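Local coordinates for glyoxalase family protein (Listeria monocytogenes, PDB 2P7O) that catalyses the manganese-dependent hydration of the antibiotic fosfomycin, probably opening its epoxide ring with water and so making the bacterium resistant to the drug, at residues Q63-S76 / I107-A121. Residues are numbered along the deposited sequence; the frame is centred on the assembly and turned at random.
Sequences QERTYNHIAFQIQS and IYFYDFDNHLFELHA. With MN (manganese (II) ion), chain C.
H69 turns one face of its imidazole to the edge of Y108, a T-shaped pair with ring planes at 77°, inside the βαβββ module of the vicinal oxygen chelate (glyoxalase) fold. Strand 69-73 runs parallel to 116-120: F72 N hydrogen-bonds to E118 O (2.9 Å) and H120 N to F72 O (2.8 Å). This pairing sets H69 and E118 on one face, where H69 NE2 and E118 OE1, each 2.1 Å from manganese, share the metal with E126 of the same chain and H7 of the second subunit. Small A71 leaves room for the extended E118 side chain; A71 CB lies 3.5 Å from E118 OE1. The other face, with I70 alongside F117, is apolar, as suits a core; just past the strand, I74 CD1 meets L119 CB, both side chains touching helix 79-89. Ahead of strand 69-73, R65, bent at chi3 (123°), tilts its guanidinium over one face of the Y110 ring, a cation-pi contact with R65 CZ 4.0 Å from the ring centroid; L116 CD1 backs the opposite face, and E92 pairs with the arginine's charge. The imidazole's rotation is also held by the nearly straight, in-plane hydrogen bond from H69 ND1 to Y67 O, 2.9 Å, which leaves NE2 for manganese.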
loop_
_atom_site.group_PDB
_atom_site.type_symbol
_atom_site.label_atom_id
_atom_site.label_comp_id
_atom_site.label_asym_id
_atom_site.label_seq_id
_atom_site.Cartn_x
_atom_site.Cartn_y
_atom_site.Cartn_z
ATOM N N GLN A 63 -13.671 -2.014 7.205
ATOM C CA GLN A 63 -12.870 -3.218 7.062
ATOM C C GLN A 63 -12.085 -3.495 8.330
ATOM O O GLN A 63 -11.593 -2.529 8.935
ATOM C CB GLN A 63 -11.881 -3.070 5.881
ATOM C CG GLN A 63 -10.674 -2.223 6.241
ATOM C CD GLN A 63 -9.513 -2.320 5.292
ATOM O OE1 GLN A 63 -9.539 -3.049 4.307
ATOM N NE2 GLN A 63 -8.403 -1.633 5.587
ATOM N N GLU A 64 -11.954 -4.716 8.870
ATOM C CA GLU A 64 -11.238 -4.774 10.155
ATOM C C GLU A 64 -9.767 -4.343 10.008
ATOM O O GLU A 64 -9.163 -4.266 8.944
ATOM C CB GLU A 64 -11.297 -6.139 10.827
ATOM C CG GLU A 64 -12.068 -6.405 12.075
ATOM C CD GLU A 64 -11.516 -6.057 13.436
ATOM O OE1 GLU A 64 -10.553 -6.632 13.993
ATOM O OE2 GLU A 64 -12.164 -5.178 14.064
ATOM N N ARG A 65 -9.200 -4.022 11.148
ATOM C CA ARG A 65 -7.867 -3.546 11.413
ATOM C C ARG A 65 -6.855 -4.679 11.430
ATOM O O ARG A 65 -7.050 -5.749 11.997
ATOM C CB ARG A 65 -7.820 -2.787 12.766
ATOM C CG ARG A 65 -8.958 -1.780 12.882
ATOM C CD ARG A 65 -8.730 -0.795 14.028
ATOM N NE ARG A 65 -8.748 0.549 13.478
ATOM C CZ ARG A 65 -9.007 1.655 14.153
ATOM N NH1 ARG A 65 -9.253 1.544 15.458
ATOM N NH2 ARG A 65 -9.018 2.837 13.534
ATOM N N THR A 66 -5.772 -4.389 10.713
ATOM C CA THR A 66 -4.634 -5.289 10.682
ATOM C C THR A 66 -3.372 -4.429 10.714
ATOM O O THR A 66 -3.483 -3.218 10.837
ATOM C CB THR A 66 -4.580 -6.189 9.445
ATOM O OG1 THR A 66 -4.347 -5.346 8.291
ATOM C CG2 THR A 66 -5.861 -7.006 9.321
ATOM N N TYR A 67 -2.269 -5.117 10.572
ATOM C CA TYR A 67 -0.947 -4.487 10.618
ATOM C C TYR A 67 -0.341 -4.264 9.239
ATOM O O TYR A 67 0.808 -3.790 9.158
ATOM C CB TYR A 67 -0.054 -5.408 11.458
ATOM C CG TYR A 67 -0.631 -5.611 12.847
ATOM C CD1 TYR A 67 -0.721 -4.528 13.700
ATOM C CD2 TYR A 67 -1.038 -6.838 13.347
ATOM C CE1 TYR A 67 -1.213 -4.597 14.989
ATOM C CE2 TYR A 67 -1.518 -6.944 14.640
ATOM C CZ TYR A 67 -1.613 -5.836 15.456
ATOM O OH TYR A 67 -2.092 -5.941 16.750
ATOM N N ASN A 68 -1.070 -4.508 8.165
ATOM C CA ASN A 68 -0.689 -4.062 6.798
ATOM C C ASN A 68 -0.568 -2.535 6.858
ATOM O O ASN A 68 -1.507 -1.890 7.321
ATOM C CB ASN A 68 -1.821 -4.461 5.824
ATOM C CG ASN A 68 -1.914 -5.964 5.745
ATOM O OD1 ASN A 68 -1.102 -6.610 5.077
ATOM N ND2 ASN A 68 -2.770 -6.654 6.486
ATOM N N HIS A 69 0.513 -1.906 6.396
ATOM C CA HIS A 69 0.541 -0.452 6.473
ATOM C C HIS A 69 1.453 0.117 5.387
ATOM O O HIS A 69 2.443 -0.514 4.959
ATOM C CB HIS A 69 1.066 0.051 7.813
ATOM C CG HIS A 69 2.436 -0.397 8.244
ATOM N ND1 HIS A 69 2.659 -1.611 8.863
ATOM C CD2 HIS A 69 3.650 0.204 8.188
ATOM C CE1 HIS A 69 3.977 -1.729 9.152
ATOM N NE2 HIS A 69 4.591 -0.628 8.742
ATOM N N ILE A 70 1.152 1.380 5.112
ATOM C CA ILE A 70 1.980 2.191 4.180
ATOM C C ILE A 70 2.769 3.139 5.069
ATOM O O ILE A 70 2.179 3.782 5.931
ATOM C CB ILE A 70 1.083 2.975 3.225
ATOM C CG1 ILE A 70 0.189 2.046 2.378
ATOM C CG2 ILE A 70 1.927 3.897 2.338
ATOM C CD1 ILE A 70 -0.965 2.796 1.704
ATOM N N ALA A 71 4.053 3.245 4.833
ATOM C CA ALA A 71 4.913 4.096 5.689
ATOM C C ALA A 71 5.527 5.181 4.797
ATOM O O ALA A 71 6.123 4.873 3.738
ATOM C CB ALA A 71 6.011 3.209 6.287
ATOM N N PHE A 72 5.436 6.445 5.172
ATOM C CA PHE A 72 6.118 7.530 4.491
ATOM C C PHE A 72 7.324 7.999 5.316
ATOM O O PHE A 72 7.289 7.903 6.532
ATOM C CB PHE A 72 5.180 8.753 4.341
ATOM C CG PHE A 72 4.127 8.474 3.262
ATOM C CD1 PHE A 72 2.847 8.082 3.605
ATOM C CD2 PHE A 72 4.433 8.686 1.928
ATOM C CE1 PHE A 72 1.904 7.908 2.597
ATOM C CE2 PHE A 72 3.537 8.400 0.919
ATOM C CZ PHE A 72 2.240 8.038 1.257
ATOM N N GLN A 73 8.322 8.506 4.573
ATOM C CA GLN A 73 9.540 8.983 5.169
ATOM C C GLN A 73 9.449 10.433 5.670
ATOM O O GLN A 73 9.074 11.364 4.923
ATOM C CB GLN A 73 10.707 8.877 4.155
ATOM C CG GLN A 73 12.074 8.881 4.864
ATOM C CD GLN A 73 13.210 8.467 3.931
ATOM O OE1 GLN A 73 14.283 9.055 4.086
ATOM N NE2 GLN A 73 13.052 7.538 2.962
ATOM N N ILE A 74 9.866 10.635 6.944
ATOM C CA ILE A 74 10.003 12.017 7.450
ATOM C C ILE A 74 11.338 12.098 8.180
ATOM O O ILE A 74 12.027 11.079 8.397
ATOM C CB ILE A 74 8.885 12.464 8.414
ATOM C CG1 ILE A 74 8.735 11.476 9.598
ATOM C CG2 ILE A 74 7.561 12.517 7.645
ATOM C CD1 ILE A 74 7.859 12.028 10.713
ATOM N N GLN A 75 11.688 13.344 8.549
ATOM C CA GLN A 75 12.953 13.504 9.263
ATOM C C GLN A 75 12.732 13.513 10.769
ATOM O O GLN A 75 11.674 13.907 11.266
ATOM C CB GLN A 75 13.575 14.857 8.862
ATOM C CG GLN A 75 13.668 15.045 7.330
ATOM C CD GLN A 75 14.608 13.963 6.822
ATOM O OE1 GLN A 75 15.676 13.789 7.430
ATOM N NE2 GLN A 75 14.160 13.158 5.857
ATOM N N SER A 76 13.780 13.036 11.463
ATOM C CA SER A 76 13.735 12.963 12.911
ATOM C C SER A 76 13.308 14.292 13.502
ATOM O O SER A 76 12.514 14.334 14.458
ATOM C CB SER A 76 15.140 12.556 13.395
ATOM O OG SER A 76 15.573 11.416 12.638
ATOM N N ILE A 107 5.790 7.002 13.949
ATOM C CA ILE A 107 4.425 7.225 14.376
ATOM C C ILE A 107 3.448 6.345 13.586
ATOM O O ILE A 107 3.395 6.330 12.355
ATOM C CB ILE A 107 4.027 8.684 14.117
ATOM C CG1 ILE A 107 5.146 9.682 14.442
ATOM C CG2 ILE A 107 2.740 8.999 14.830
ATOM C CD1 ILE A 107 4.825 11.081 13.876
ATOM N N TYR A 108 2.680 5.561 14.330
ATOM C CA TYR A 108 1.706 4.669 13.723
ATOM C C TYR A 108 0.318 5.144 14.105
ATOM O O TYR A 108 0.084 5.398 15.298
ATOM C CB TYR A 108 1.919 3.282 14.341
ATOM C CG TYR A 108 3.071 2.498 13.772
ATOM C CD1 TYR A 108 4.302 2.501 14.395
ATOM C CD2 TYR A 108 2.910 1.721 12.632
ATOM C CE1 TYR A 108 5.371 1.781 13.896
ATOM C CE2 TYR A 108 3.981 0.970 12.143
ATOM C CZ TYR A 108 5.207 0.994 12.792
ATOM O OH TYR A 108 6.268 0.248 12.279
ATOM N N PHE A 109 -0.541 5.288 13.105
ATOM C CA PHE A 109 -1.848 5.892 13.321
ATOM C C PHE A 109 -2.800 5.449 12.218
ATOM O O PHE A 109 -2.408 4.928 11.156
ATOM C CB PHE A 109 -1.748 7.434 13.369
ATOM C CG PHE A 109 -1.142 8.024 12.096
ATOM C CD1 PHE A 109 -1.883 8.679 11.128
ATOM C CD2 PHE A 109 0.216 7.923 11.907
ATOM C CE1 PHE A 109 -1.301 9.204 9.986
ATOM C CE2 PHE A 109 0.855 8.462 10.803
ATOM C CZ PHE A 109 0.101 9.128 9.864
ATOM N N TYR A 110 -4.100 5.520 12.443
ATOM C CA TYR A 110 -5.056 5.021 11.450
ATOM C C TYR A 110 -5.733 6.191 10.760
ATOM O O TYR A 110 -5.619 7.292 11.295
ATOM C CB TYR A 110 -6.220 4.241 12.147
ATOM C CG TYR A 110 -5.669 3.034 12.861
ATOM C CD1 TYR A 110 -5.100 3.218 14.133
ATOM C CD2 TYR A 110 -5.641 1.780 12.257
ATOM C CE1 TYR A 110 -4.571 2.127 14.802
ATOM C CE2 TYR A 110 -5.080 0.692 12.954
ATOM C CZ TYR A 110 -4.546 0.891 14.191
ATOM O OH TYR A 110 -4.024 -0.171 14.890
ATOM N N ASP A 111 -6.400 5.926 9.629
ATOM C CA ASP A 111 -7.213 7.016 9.057
ATOM C C ASP A 111 -8.629 6.908 9.621
ATOM O O ASP A 111 -8.776 6.464 10.768
ATOM C CB ASP A 111 -7.229 7.047 7.535
ATOM C CG ASP A 111 -7.697 5.743 6.896
ATOM O OD1 ASP A 111 -7.771 5.714 5.624
ATOM O OD2 ASP A 111 -8.019 4.807 7.632
ATOM N N PHE A 112 -9.620 7.254 8.821
ATOM C CA PHE A 112 -11.003 7.131 9.312
ATOM C C PHE A 112 -11.623 5.828 8.823
ATOM O O PHE A 112 -12.817 5.630 9.038
ATOM C CB PHE A 112 -11.821 8.312 8.771
ATOM C CG PHE A 112 -11.370 9.671 9.296
ATOM C CD1 PHE A 112 -10.808 10.658 8.501
ATOM C CD2 PHE A 112 -11.529 9.972 10.644
ATOM C CE1 PHE A 112 -10.417 11.873 9.026
ATOM C CE2 PHE A 112 -11.127 11.188 11.175
ATOM C CZ PHE A 112 -10.597 12.171 10.363
ATOM N N ASP A 113 -10.826 4.953 8.196
ATOM C CA ASP A 113 -11.410 3.744 7.578
ATOM C C ASP A 113 -10.552 2.518 7.894
ATOM O O ASP A 113 -10.438 1.608 7.029
ATOM C CB ASP A 113 -11.447 3.966 6.045
ATOM C CG ASP A 113 -12.449 5.076 5.733
ATOM O OD1 ASP A 113 -13.671 4.797 5.667
ATOM O OD2 ASP A 113 -12.048 6.259 5.596
ATOM N N ASN A 114 -9.975 2.470 9.109
ATOM C CA ASN A 114 -9.202 1.285 9.485
ATOM C C ASN A 114 -8.032 0.946 8.586
ATOM O O ASN A 114 -7.549 -0.192 8.639
ATOM C CB ASN A 114 -10.052 0.027 9.688
ATOM C CG ASN A 114 -10.901 0.117 10.951
ATOM O OD1 ASN A 114 -11.765 -0.751 11.148
ATOM N ND2 ASN A 114 -10.729 1.145 11.755
ATOM N N HIS A 115 -7.420 1.904 7.916
ATOM C CA HIS A 115 -6.107 1.709 7.295
ATOM C C HIS A 115 -5.004 2.186 8.262
ATOM O O HIS A 115 -4.983 3.362 8.689
ATOM C CB HIS A 115 -6.022 2.641 6.068
ATOM C CG HIS A 115 -6.991 2.379 4.968
ATOM N ND1 HIS A 115 -8.038 3.209 4.608
ATOM C CD2 HIS A 115 -6.995 1.376 4.039
ATOM C CE1 HIS A 115 -8.697 2.660 3.579
ATOM N NE2 HIS A 115 -8.067 1.552 3.208
ATOM N N LEU A 116 -3.981 1.367 8.492
ATOM C CA LEU A 116 -2.789 1.743 9.254
ATOM C C LEU A 116 -1.755 2.466 8.388
ATOM O O LEU A 116 -1.423 2.068 7.269
ATOM C CB LEU A 116 -2.208 0.466 9.838
ATOM C CG LEU A 116 -1.038 0.710 10.812
ATOM C CD1 LEU A 116 -1.472 1.553 12.011
ATOM C CD2 LEU A 116 -0.580 -0.660 11.271
ATOM N N PHE A 117 -1.276 3.583 8.953
ATOM C CA PHE A 117 -0.241 4.366 8.279
ATOM C C PHE A 117 0.894 4.569 9.279
ATOM O O PHE A 117 0.733 4.440 10.502
ATOM C CB PHE A 117 -0.761 5.782 7.975
ATOM C CG PHE A 117 -1.648 5.815 6.733
ATOM C CD1 PHE A 117 -3.036 5.816 6.841
ATOM C CD2 PHE A 117 -1.098 5.835 5.464
ATOM C CE1 PHE A 117 -3.870 5.841 5.718
ATOM C CE2 PHE A 117 -1.889 5.862 4.318
ATOM C CZ PHE A 117 -3.286 5.893 4.452
ATOM N N GLU A 118 2.058 4.861 8.744
ATOM C CA GLU A 118 3.239 5.097 9.555
ATOM C C GLU A 118 3.986 6.287 8.945
ATOM O O GLU A 118 4.164 6.384 7.740
ATOM C CB GLU A 118 4.096 3.833 9.600
ATOM C CG GLU A 118 5.444 3.951 10.304
ATOM C CD GLU A 118 6.326 2.721 10.228
ATOM O OE1 GLU A 118 5.959 1.770 9.477
ATOM O OE2 GLU A 118 7.386 2.714 10.912
ATOM N N LEU A 119 4.445 7.179 9.824
ATOM C CA LEU A 119 5.504 8.128 9.484
ATOM C C LEU A 119 6.819 7.671 10.127
ATOM O O LEU A 119 6.897 7.449 11.342
ATOM C CB LEU A 119 5.042 9.492 10.041
ATOM C CG LEU A 119 3.848 10.046 9.240
ATOM C CD1 LEU A 119 3.437 11.370 9.882
ATOM C CD2 LEU A 119 4.123 10.241 7.763
ATOM N N HIS A 120 7.785 7.380 9.279
ATOM C CA HIS A 120 8.971 6.660 9.725
ATOM C C HIS A 120 10.146 7.619 9.588
ATOM O O HIS A 120 10.411 8.053 8.462
ATOM C CB HIS A 120 9.103 5.412 8.832
ATOM C CG HIS A 120 10.352 4.599 9.065
ATOM N ND1 HIS A 120 10.326 3.284 9.510
ATOM C CD2 HIS A 120 11.661 4.841 8.768
ATOM C CE1 HIS A 120 11.559 2.827 9.584
ATOM N NE2 HIS A 120 12.399 3.774 9.166
ATOM N N ALA A 121 10.836 7.929 10.668
ATOM C CA ALA A 121 12.144 8.601 10.529
ATOM C C ALA A 121 13.268 7.604 10.808
ATOM O O ALA A 121 13.110 6.592 11.508
ATOM C CB ALA A 121 12.250 9.706 11.573
HETATM MN MN MN C . 6.646 -0.226 9.058
HETATM O O HOH W 1 -10.033 4.056 11.411
HETATM O O HOH W 2 -5.432 -1.639 9.919
HETATM O O HOH W 3 -3.886 -2.539 13.255
HETATM O O HOH W 4 -4.139 -1.063 7.116
HETATM O O HOH W 5 8.284 0.329 10.406
#